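PDB 4FEV: aminoglycoside 3'-phosphotransferase AphA1-IAB from Acinetobacter baumannii, which catalyses the ATP-dependent 3'-phosphorylation of kanamycin and related aminoglycosides, giving resistance to these antibiotics. Local coordinates for residues T84-I89 with L98-P103; L53-G58 with D94-T99; A124-L129 with F249-I254. All coordinates share one frame; numbering follows the deposited sequence.

Interaction 1. Residues T84-I89 with L98-P103; sequences TIKHFI and LTTAIP. With PP1 (1-ter-butyl-3-p-tolyl-1H-pyrazolo[3,4-D]pyrimidin-4-ylamine), chain H.
Thr84 and Thr100 clasp each other twice where the two strands begin to part. Thr100 N gives its hydrogen to Thr84 O at 3.0 Å, in the carbonyl plane, and Thr84 N answers by donating to Thr100 OG1 at 3.1 Å. With OG1 between the backbone N and the carbonyl carbon (chi1 61°), Thr100 points that hydroxyl oxygen at the backbone N of Thr84, in the loop before strand 85-91. The tight part lies around Leu98. Leu98 O takes two donors, Lys86 N at 2.8 Å and, in a longer bond, His87 N at 3.3 Å. Leu98 N donates to His87 O at 2.8 Å. Two consecutive residues thus face one, a classic beta bulge. Leu98 rests its CD2 on Lys86 CB (3.9 Å), and on the other face of the sheet Ile85 pairs with Thr99 and leans toward helix 61-76. The His87 ring turns away from strand 94-100 to an N-terminal loop, where ND1 bonds Asp23. The solvent side, with Thr84 and the end of Lys86, is looser. The Lys86 chain bends late, and its NZ ends 4.0 Å from the Thr100 CG2 methyl. Past Thr100 the chain leaves the sheet, and Ile102 bonds the bound pyrazolopyrimidine PP1 through its backbone N and O. An N-lobe hairpin running into a hinge that bonds a heterocycle in this way is characteristic of the protein-kinase-like fold.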
# COMPACT_ATOMS: atom_id res chain seq x y z
N THR A 84 7.39 -9.15 -8.73
CA THR A 84 6.83 -10.05 -9.73
C THR A 84 6.14 -11.25 -9.07
O THR A 84 6.70 -11.85 -8.15
CB THR A 84 7.94 -10.55 -10.67
OG1 THR A 84 8.57 -9.42 -11.29
CG2 THR A 84 7.38 -11.47 -11.75
N ILE A 85 4.94 -11.58 -9.53
CA ILE A 85 4.21 -12.75 -9.02
C ILE A 85 4.86 -14.03 -9.53
O ILE A 85 4.95 -14.25 -10.74
CB ILE A 85 2.71 -12.72 -9.45
CG1 ILE A 85 2.01 -11.46 -8.91
CG2 ILE A 85 1.99 -13.98 -8.98
CD1 ILE A 85 0.69 -11.15 -9.59
N LYS A 86 5.35 -14.86 -8.61
CA LYS A 86 5.89 -16.16 -9.00
C LYS A 86 4.79 -17.20 -8.98
O LYS A 86 4.73 -18.08 -9.84
CB LYS A 86 7.03 -16.60 -8.07
CG LYS A 86 8.39 -16.05 -8.44
CD LYS A 86 9.49 -16.90 -7.81
CE LYS A 86 10.44 -17.45 -8.86
NZ LYS A 86 11.15 -16.36 -9.60
N HIS A 87 3.91 -17.09 -7.99
CA HIS A 87 2.91 -18.11 -7.76
C HIS A 87 1.83 -17.57 -6.83
O HIS A 87 2.12 -16.82 -5.90
CB HIS A 87 3.58 -19.33 -7.14
CG HIS A 87 2.92 -20.63 -7.46
ND1 HIS A 87 3.60 -21.68 -8.02
CD2 HIS A 87 1.64 -21.04 -7.30
CE1 HIS A 87 2.77 -22.69 -8.20
NE2 HIS A 87 1.57 -22.33 -7.77
N PHE A 88 0.58 -17.93 -7.11
CA PHE A 88 -0.55 -17.57 -6.25
C PHE A 88 -1.51 -18.74 -6.17
O PHE A 88 -1.81 -19.37 -7.19
CB PHE A 88 -1.27 -16.32 -6.77
CG PHE A 88 -2.53 -15.98 -6.02
CD1 PHE A 88 -2.47 -15.26 -4.83
CD2 PHE A 88 -3.78 -16.38 -6.49
CE1 PHE A 88 -3.62 -14.95 -4.12
CE2 PHE A 88 -4.94 -16.07 -5.79
CZ PHE A 88 -4.86 -15.35 -4.60
N ILE A 89 -1.99 -19.03 -4.97
CA ILE A 89 -2.98 -20.08 -4.77
C ILE A 89 -4.14 -19.55 -3.96
O ILE A 89 -3.94 -18.86 -2.96
CB ILE A 89 -2.38 -21.29 -4.03
CG1 ILE A 89 -1.17 -21.83 -4.78
CG2 ILE A 89 -3.43 -22.37 -3.81
CD1 ILE A 89 -0.29 -22.76 -3.96
N LEU A 98 3.25 -15.63 -3.60
CA LEU A 98 4.71 -15.66 -3.64
C LEU A 98 5.23 -14.67 -4.68
O LEU A 98 4.91 -14.78 -5.86
CB LEU A 98 5.20 -17.07 -3.99
CG LEU A 98 6.71 -17.28 -4.04
CD1 LEU A 98 7.34 -17.21 -2.62
CD2 LEU A 98 7.05 -18.60 -4.72
N THR A 99 6.06 -13.73 -4.24
CA THR A 99 6.61 -12.71 -5.12
C THR A 99 8.12 -12.59 -4.98
O THR A 99 8.69 -13.02 -3.97
CB THR A 99 6.00 -11.32 -4.82
OG1 THR A 99 6.33 -10.95 -3.47
CG2 THR A 99 4.48 -11.34 -4.99
N THR A 100 8.76 -11.99 -5.98
CA THR A 100 10.19 -11.67 -5.91
C THR A 100 10.40 -10.43 -5.04
O THR A 100 9.61 -9.50 -5.08
CB THR A 100 10.79 -11.38 -7.29
OG1 THR A 100 10.13 -10.25 -7.87
CG2 THR A 100 10.66 -12.60 -8.22
N ALA A 101 11.47 -10.43 -4.25
CA ALA A 101 11.75 -9.28 -3.42
C ALA A 101 12.31 -8.16 -4.28
O ALA A 101 13.03 -8.40 -5.24
CB ALA A 101 12.73 -9.65 -2.30
N ILE A 102 11.94 -6.93 -3.95
CA ILE A 102 12.65 -5.79 -4.49
C ILE A 102 13.81 -5.51 -3.53
O ILE A 102 13.58 -5.20 -2.35
CB ILE A 102 11.74 -4.56 -4.58
CG1 ILE A 102 10.59 -4.83 -5.55
CG2 ILE A 102 12.53 -3.35 -5.03
CD1 ILE A 102 9.62 -3.69 -5.60
N PRO A 103 15.05 -5.65 -4.01
CA PRO A 103 16.21 -5.44 -3.13
C PRO A 103 16.29 -4.01 -2.61
O PRO A 103 15.90 -3.06 -3.31
CB PRO A 103 17.40 -5.72 -4.05
CG PRO A 103 16.88 -5.47 -5.43
CD PRO A 103 15.45 -5.89 -5.41
N1 PP1 H . 7.31 -6.94 1.24
C2 PP1 H . 8.70 -7.19 -2.07
N3 PP1 H . 7.78 -7.31 -1.14
C4 PP1 H . 8.04 -6.92 0.13
C5 PP1 H . 9.28 -6.39 0.47
C6 PP1 H . 10.23 -6.28 -0.56
N7 PP1 H . 9.89 -6.69 -1.78
N8 PP1 H . 7.92 -6.49 2.21
C9 PP1 H . 9.15 -6.09 1.83
N10 PP1 H . 11.46 -5.79 -0.42
C11 PP1 H . 10.11 -5.59 2.72
C12 PP1 H . 11.34 -5.08 2.32
C13 PP1 H . 12.26 -4.59 3.24
C14 PP1 H . 11.94 -4.60 4.59
C15 PP1 H . 10.71 -5.09 5.01
C16 PP1 H . 9.80 -5.57 4.08
C24 PP1 H . 12.95 -4.05 5.61
C28 PP1 H . 5.90 -7.42 1.31
C29 PP1 H . 5.42 -7.22 2.75
C33 PP1 H . 5.04 -6.58 0.35
C37 PP1 H . 5.84 -8.90 0.92

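Interaction 2. Residues L53-G58 with D94-T99. With PP1 (1-ter-butyl-3-p-tolyl-1H-pyrazolo[3,4-D]pyrimidin-4-ylamine), chain H.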
# COMPACT_ATOMS: atom_id res chain seq x y z
N LEU A 53 12.78 -14.00 -2.02
CA LEU A 53 11.35 -14.01 -2.30
C LEU A 53 10.56 -13.64 -1.05
O LEU A 53 11.05 -13.80 0.08
CB LEU A 53 10.89 -15.40 -2.75
CG LEU A 53 11.62 -16.09 -3.89
CD1 LEU A 53 11.07 -17.50 -4.12
CD2 LEU A 53 11.53 -15.26 -5.16
N PHE A 54 9.34 -13.16 -1.25
CA PHE A 54 8.39 -13.01 -0.16
C PHE A 54 7.15 -13.87 -0.35
O PHE A 54 6.63 -14.00 -1.47
CB PHE A 54 8.01 -11.55 0.04
CG PHE A 54 9.06 -10.76 0.77
CD1 PHE A 54 9.10 -10.77 2.15
CD2 PHE A 54 10.01 -10.03 0.08
CE1 PHE A 54 10.07 -10.07 2.84
CE2 PHE A 54 10.99 -9.31 0.76
CZ PHE A 54 11.01 -9.33 2.14
N LEU A 55 6.67 -14.46 0.74
CA LEU A 55 5.44 -15.25 0.69
C LEU A 55 4.39 -14.73 1.67
O LEU A 55 4.61 -14.72 2.88
CB LEU A 55 5.75 -16.72 0.94
CG LEU A 55 4.58 -17.71 1.02
CD1 LEU A 55 3.78 -17.73 -0.29
CD2 LEU A 55 5.09 -19.11 1.35
N LYS A 56 3.26 -14.29 1.13
CA LYS A 56 2.13 -13.85 1.94
C LYS A 56 1.09 -14.95 2.10
O LYS A 56 0.70 -15.59 1.12
CB LYS A 56 1.46 -12.64 1.32
CG LYS A 56 2.09 -11.32 1.64
CD LYS A 56 1.06 -10.21 1.40
CE LYS A 56 1.66 -8.85 1.63
NZ LYS A 56 0.63 -7.79 1.57
N HIS A 57 0.63 -15.15 3.32
CA HIS A 57 -0.42 -16.12 3.59
C HIS A 57 -1.58 -15.47 4.33
O HIS A 57 -1.43 -15.00 5.46
CB HIS A 57 0.13 -17.29 4.42
CG HIS A 57 -0.92 -18.26 4.86
ND1 HIS A 57 -0.88 -18.90 6.07
CD2 HIS A 57 -2.04 -18.70 4.24
CE1 HIS A 57 -1.93 -19.69 6.19
NE2 HIS A 57 -2.65 -19.59 5.09
N GLY A 58 -2.74 -15.45 3.68
CA GLY A 58 -3.94 -14.92 4.30
C GLY A 58 -4.97 -16.00 4.56
O GLY A 58 -5.25 -16.81 3.68
N ASP A 94 -8.03 -19.88 2.23
CA ASP A 94 -6.64 -19.47 2.25
C ASP A 94 -6.20 -18.83 0.95
O ASP A 94 -6.71 -19.17 -0.13
CB ASP A 94 -5.71 -20.67 2.52
CG ASP A 94 -5.85 -21.21 3.92
OD1 ASP A 94 -6.77 -22.02 4.14
OD2 ASP A 94 -5.05 -20.84 4.80
N ALA A 95 -5.25 -17.92 1.06
CA ALA A 95 -4.55 -17.37 -0.10
C ALA A 95 -3.05 -17.31 0.17
O ALA A 95 -2.62 -16.88 1.26
CB ALA A 95 -5.10 -15.99 -0.47
N TRP A 96 -2.27 -17.77 -0.80
CA TRP A 96 -0.82 -17.72 -0.73
C TRP A 96 -0.32 -16.92 -1.93
O TRP A 96 -0.65 -17.23 -3.07
CB TRP A 96 -0.23 -19.13 -0.78
CG TRP A 96 -0.65 -20.01 0.36
CD1 TRP A 96 -1.81 -20.72 0.46
CD2 TRP A 96 0.09 -20.28 1.55
NE1 TRP A 96 -1.84 -21.42 1.65
CE2 TRP A 96 -0.68 -21.16 2.34
CE3 TRP A 96 1.34 -19.87 2.03
CZ2 TRP A 96 -0.24 -21.63 3.58
CZ3 TRP A 96 1.77 -20.33 3.28
CH2 TRP A 96 0.98 -21.20 4.03
N LEU A 97 0.48 -15.90 -1.66
CA LEU A 97 1.07 -15.09 -2.71
C LEU A 97 2.58 -15.08 -2.59
O LEU A 97 3.13 -14.59 -1.61
CB LEU A 97 0.53 -13.67 -2.62
CG LEU A 97 1.08 -12.67 -3.63
CD1 LEU A 97 0.84 -13.20 -5.06
CD2 LEU A 97 0.41 -11.32 -3.42
N LEU A 98 3.25 -15.63 -3.60
CA LEU A 98 4.71 -15.66 -3.64
C LEU A 98 5.23 -14.67 -4.68
O LEU A 98 4.91 -14.78 -5.86
CB LEU A 98 5.20 -17.07 -3.99
CG LEU A 98 6.71 -17.28 -4.04
CD1 LEU A 98 7.34 -17.21 -2.62
CD2 LEU A 98 7.05 -18.60 -4.72
N THR A 99 6.06 -13.73 -4.24
CA THR A 99 6.61 -12.71 -5.12
C THR A 99 8.12 -12.59 -4.98
O THR A 99 8.69 -13.02 -3.97
CB THR A 99 6.00 -11.32 -4.82
OG1 THR A 99 6.33 -10.95 -3.47
CG2 THR A 99 4.48 -11.34 -4.99
N1 PP1 H . 7.31 -6.94 1.24
C2 PP1 H . 8.70 -7.19 -2.07
N3 PP1 H . 7.78 -7.31 -1.14
C4 PP1 H . 8.04 -6.92 0.13
C5 PP1 H . 9.28 -6.39 0.47
C6 PP1 H . 10.23 -6.28 -0.56
N7 PP1 H . 9.89 -6.69 -1.78
N8 PP1 H . 7.92 -6.49 2.21
C9 PP1 H . 9.15 -6.09 1.83
N10 PP1 H . 11.46 -5.79 -0.42
C11 PP1 H . 10.11 -5.59 2.72
C12 PP1 H . 11.34 -5.08 2.32
C13 PP1 H . 12.26 -4.59 3.24
C14 PP1 H . 11.94 -4.60 4.59
C15 PP1 H . 10.71 -5.09 5.01
C16 PP1 H . 9.80 -5.57 4.08
C24 PP1 H . 12.95 -4.05 5.61
C28 PP1 H . 5.90 -7.42 1.31
C29 PP1 H . 5.42 -7.22 2.75
C33 PP1 H . 5.04 -6.58 0.35
C37 PP1 H . 5.84 -8.90 0.92
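His57 and Trp96 lie flat on one another, a non-hydrogen-bonded pair of the antiparallel strands. The imidazole makes an offset stack on the six-membered ring of the indole, centroids 3.8 Å apart and planes 5° from parallel, and His57 CB adds a CH-pi contact. With CG anti to the backbone N (chi1 174°), the imidazole also reaches Asp94: His57 NE2 donates to Asp94 OD2 at 2.7 Å, almost straight at 172°, in the ring plane and onto the anti lone pair. Stack and bond together fix the ring's rotation; the carboxylate may favour a protonated imidazole, though the salt bridge from Asp94 OD1 to Lys59 would temper this.

These are the middle strand and its inner neighbour in the N-lobe sheet of the kinase-like fold. On the face opposite Trp96, Lys56 forms salt bridges with Glu69 of helix 61-76 and with Asp217, consistent with the lysine-glutamate pair of kinases, and Phe54 lays its ring over PP1, CE2 3.4 Å from PP1 C6.

Back on the Trp96 face, Leu55 CD2 meets the indole at its edge, 3.9 Å from Trp96 CE3. Leu55 CB packs on Leu98 CD1 at 3.9 Å, and Leu53 CB, two residues earlier, also touches Leu98 CD1.

Interaction 3. Residues A124-L129 with F249-I254; sequences ALAVFL and FQKYGI
Tyr252 OH is gripped by two groups, His133 ND1 and Arg226 NH1, and these bonds pin the far end of a ring that packs against helix 118-133. Arg130 of that helix holds the same residue again, bonding Tyr252 O through NE and making a cation-pi contact with the ring. Because CG stands anti to the backbone N (chi1 -173°), the phenol runs along the partner helix: Tyr252 CE1 comes to 4.1 Å from Leu129 CG. The small Ala126 sits where the backbones come nearest, its CA 5.1 Å from the CA of Tyr252. Its methyl fits against the Lys251 chain, with Ala126 CB 3.6 Å from Lys251 CG.

This joins two helices of the C-terminal lobe of the kinase-like fold, and helix 242-252 ends right at the contact in a Schellman motif. Gly253, at a positive phi of 109°, is the C-prime residue. The motif's bonds are Ile254 N to Phe249 O, at 3.0 Å, and Gly253 N to Gln250 O. Phe249 O also accepts an ordinary helical bond from Gly253 N, at 2.9 Å, from the opposite face of its plane.

Toward solvent, Lys251 bends at chi2 (61°) and then extends, its CE passing 3.9 Å from Val127 CG2. Inward, Leu129 continues onto Leu230 of helix 227-237 and Phe200, the residue after the probable proton acceptor Asp199, whose side chain is about 10 Å from that of Leu129.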
# COMPACT_ATOMS: atom_id res chain seq x y z
N ALA A 124 12.48 12.41 -4.62
CA ALA A 124 12.29 11.18 -5.37
C ALA A 124 10.89 10.59 -5.17
O ALA A 124 10.29 10.06 -6.11
CB ALA A 124 13.35 10.15 -5.00
N LEU A 125 10.38 10.69 -3.94
CA LEU A 125 9.04 10.17 -3.63
C LEU A 125 7.97 10.96 -4.37
O LEU A 125 7.01 10.38 -4.90
CB LEU A 125 8.77 10.27 -2.12
CG LEU A 125 9.58 9.35 -1.20
CD1 LEU A 125 9.38 9.74 0.28
CD2 LEU A 125 9.16 7.90 -1.43
N ALA A 126 8.12 12.28 -4.39
CA ALA A 126 7.20 13.16 -5.13
C ALA A 126 7.17 12.88 -6.64
O ALA A 126 6.10 12.85 -7.25
CB ALA A 126 7.52 14.63 -4.87
N VAL A 127 8.35 12.70 -7.23
CA VAL A 127 8.46 12.39 -8.66
C VAL A 127 7.84 11.04 -8.96
O VAL A 127 7.13 10.89 -9.97
CB VAL A 127 9.94 12.38 -9.12
CG1 VAL A 127 10.10 11.80 -10.53
CG2 VAL A 127 10.54 13.80 -9.02
N PHE A 128 8.10 10.05 -8.10
CA PHE A 128 7.53 8.71 -8.26
C PHE A 128 6.02 8.78 -8.17
O PHE A 128 5.30 8.12 -8.94
CB PHE A 128 8.08 7.77 -7.18
CG PHE A 128 7.71 6.31 -7.38
CD1 PHE A 128 8.53 5.47 -8.13
CD2 PHE A 128 6.55 5.80 -6.83
CE1 PHE A 128 8.20 4.13 -8.32
CE2 PHE A 128 6.21 4.45 -7.02
CZ PHE A 128 7.04 3.62 -7.75
N LEU A 129 5.52 9.57 -7.23
CA LEU A 129 4.08 9.72 -7.06
C LEU A 129 3.45 10.37 -8.28
O LEU A 129 2.40 9.93 -8.73
CB LEU A 129 3.75 10.50 -5.79
CG LEU A 129 2.33 10.34 -5.24
CD1 LEU A 129 1.96 8.85 -5.07
CD2 LEU A 129 2.19 11.10 -3.93
N PHE A 249 4.78 18.62 -1.08
CA PHE A 249 3.80 19.31 -1.91
C PHE A 249 4.48 20.23 -2.93
O PHE A 249 4.04 20.32 -4.07
CB PHE A 249 2.77 20.06 -1.06
CG PHE A 249 1.67 19.18 -0.53
CD1 PHE A 249 0.54 18.91 -1.31
CD2 PHE A 249 1.75 18.61 0.73
CE1 PHE A 249 -0.48 18.09 -0.85
CE2 PHE A 249 0.72 17.78 1.22
CZ PHE A 249 -0.39 17.52 0.43
N GLN A 250 5.55 20.90 -2.53
CA GLN A 250 6.27 21.78 -3.46
C GLN A 250 6.84 21.03 -4.65
O GLN A 250 6.71 21.49 -5.79
CB GLN A 250 7.37 22.57 -2.75
CG GLN A 250 6.85 23.63 -1.76
CD GLN A 250 7.98 24.25 -0.96
OE1 GLN A 250 8.75 23.54 -0.32
NE2 GLN A 250 8.12 25.57 -1.03
N LYS A 251 7.48 19.89 -4.41
CA LYS A 251 8.05 19.10 -5.50
C LYS A 251 6.94 18.50 -6.36
O LYS A 251 7.06 18.44 -7.59
CB LYS A 251 8.97 18.00 -4.99
CG LYS A 251 9.71 17.27 -6.11
CD LYS A 251 10.62 18.22 -6.88
CE LYS A 251 11.38 17.51 -8.00
NZ LYS A 251 12.45 18.41 -8.54
N TYR A 252 5.86 18.05 -5.72
CA TYR A 252 4.73 17.46 -6.47
C TYR A 252 4.09 18.51 -7.39
O TYR A 252 3.62 18.19 -8.50
CB TYR A 252 3.71 16.86 -5.48
CG TYR A 252 2.58 16.09 -6.14
CD1 TYR A 252 2.70 14.72 -6.39
CD2 TYR A 252 1.40 16.72 -6.51
CE1 TYR A 252 1.66 14.00 -7.00
CE2 TYR A 252 0.35 16.01 -7.12
CZ TYR A 252 0.49 14.65 -7.36
OH TYR A 252 -0.54 13.93 -7.95
N GLY A 253 4.07 19.76 -6.92
CA GLY A 253 3.58 20.87 -7.71
C GLY A 253 2.25 21.46 -7.26
O GLY A 253 1.52 22.01 -8.07
N ILE A 254 1.93 21.36 -5.98
CA ILE A 254 0.71 21.98 -5.47
C ILE A 254 1.06 23.24 -4.67
O ILE A 254 1.88 23.17 -3.75
CB ILE A 254 -0.08 20.97 -4.61
CG1 ILE A 254 -0.71 19.90 -5.52
CG2 ILE A 254 -1.15 21.67 -3.81
CD1 ILE A 254 -1.22 18.68 -4.75

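Following the chain, 53-58 opens interaction 2; helix 61-76 comes next, and 84-89 then opens interaction 1 inside that loop. The chain turns back, and strand 94-100 closes both: 94-99 pairs with 53-58 along one edge, while 98-103 meets 84-89 along the other. Leu98 and Thr99 serve both contacts, so the loops overlap at their ends, and interaction 1 runs slightly further, into the linker that holds PP1. Both tie one sheet of the N-terminal lobe together, their centres 8 Å apart. Interaction 3 follows in series: a much longer loop, from 124-129 to 249-254, closes between C-lobe helices, its centre about 28 Å from that of interaction 1 and 32 Å from that of interaction 2.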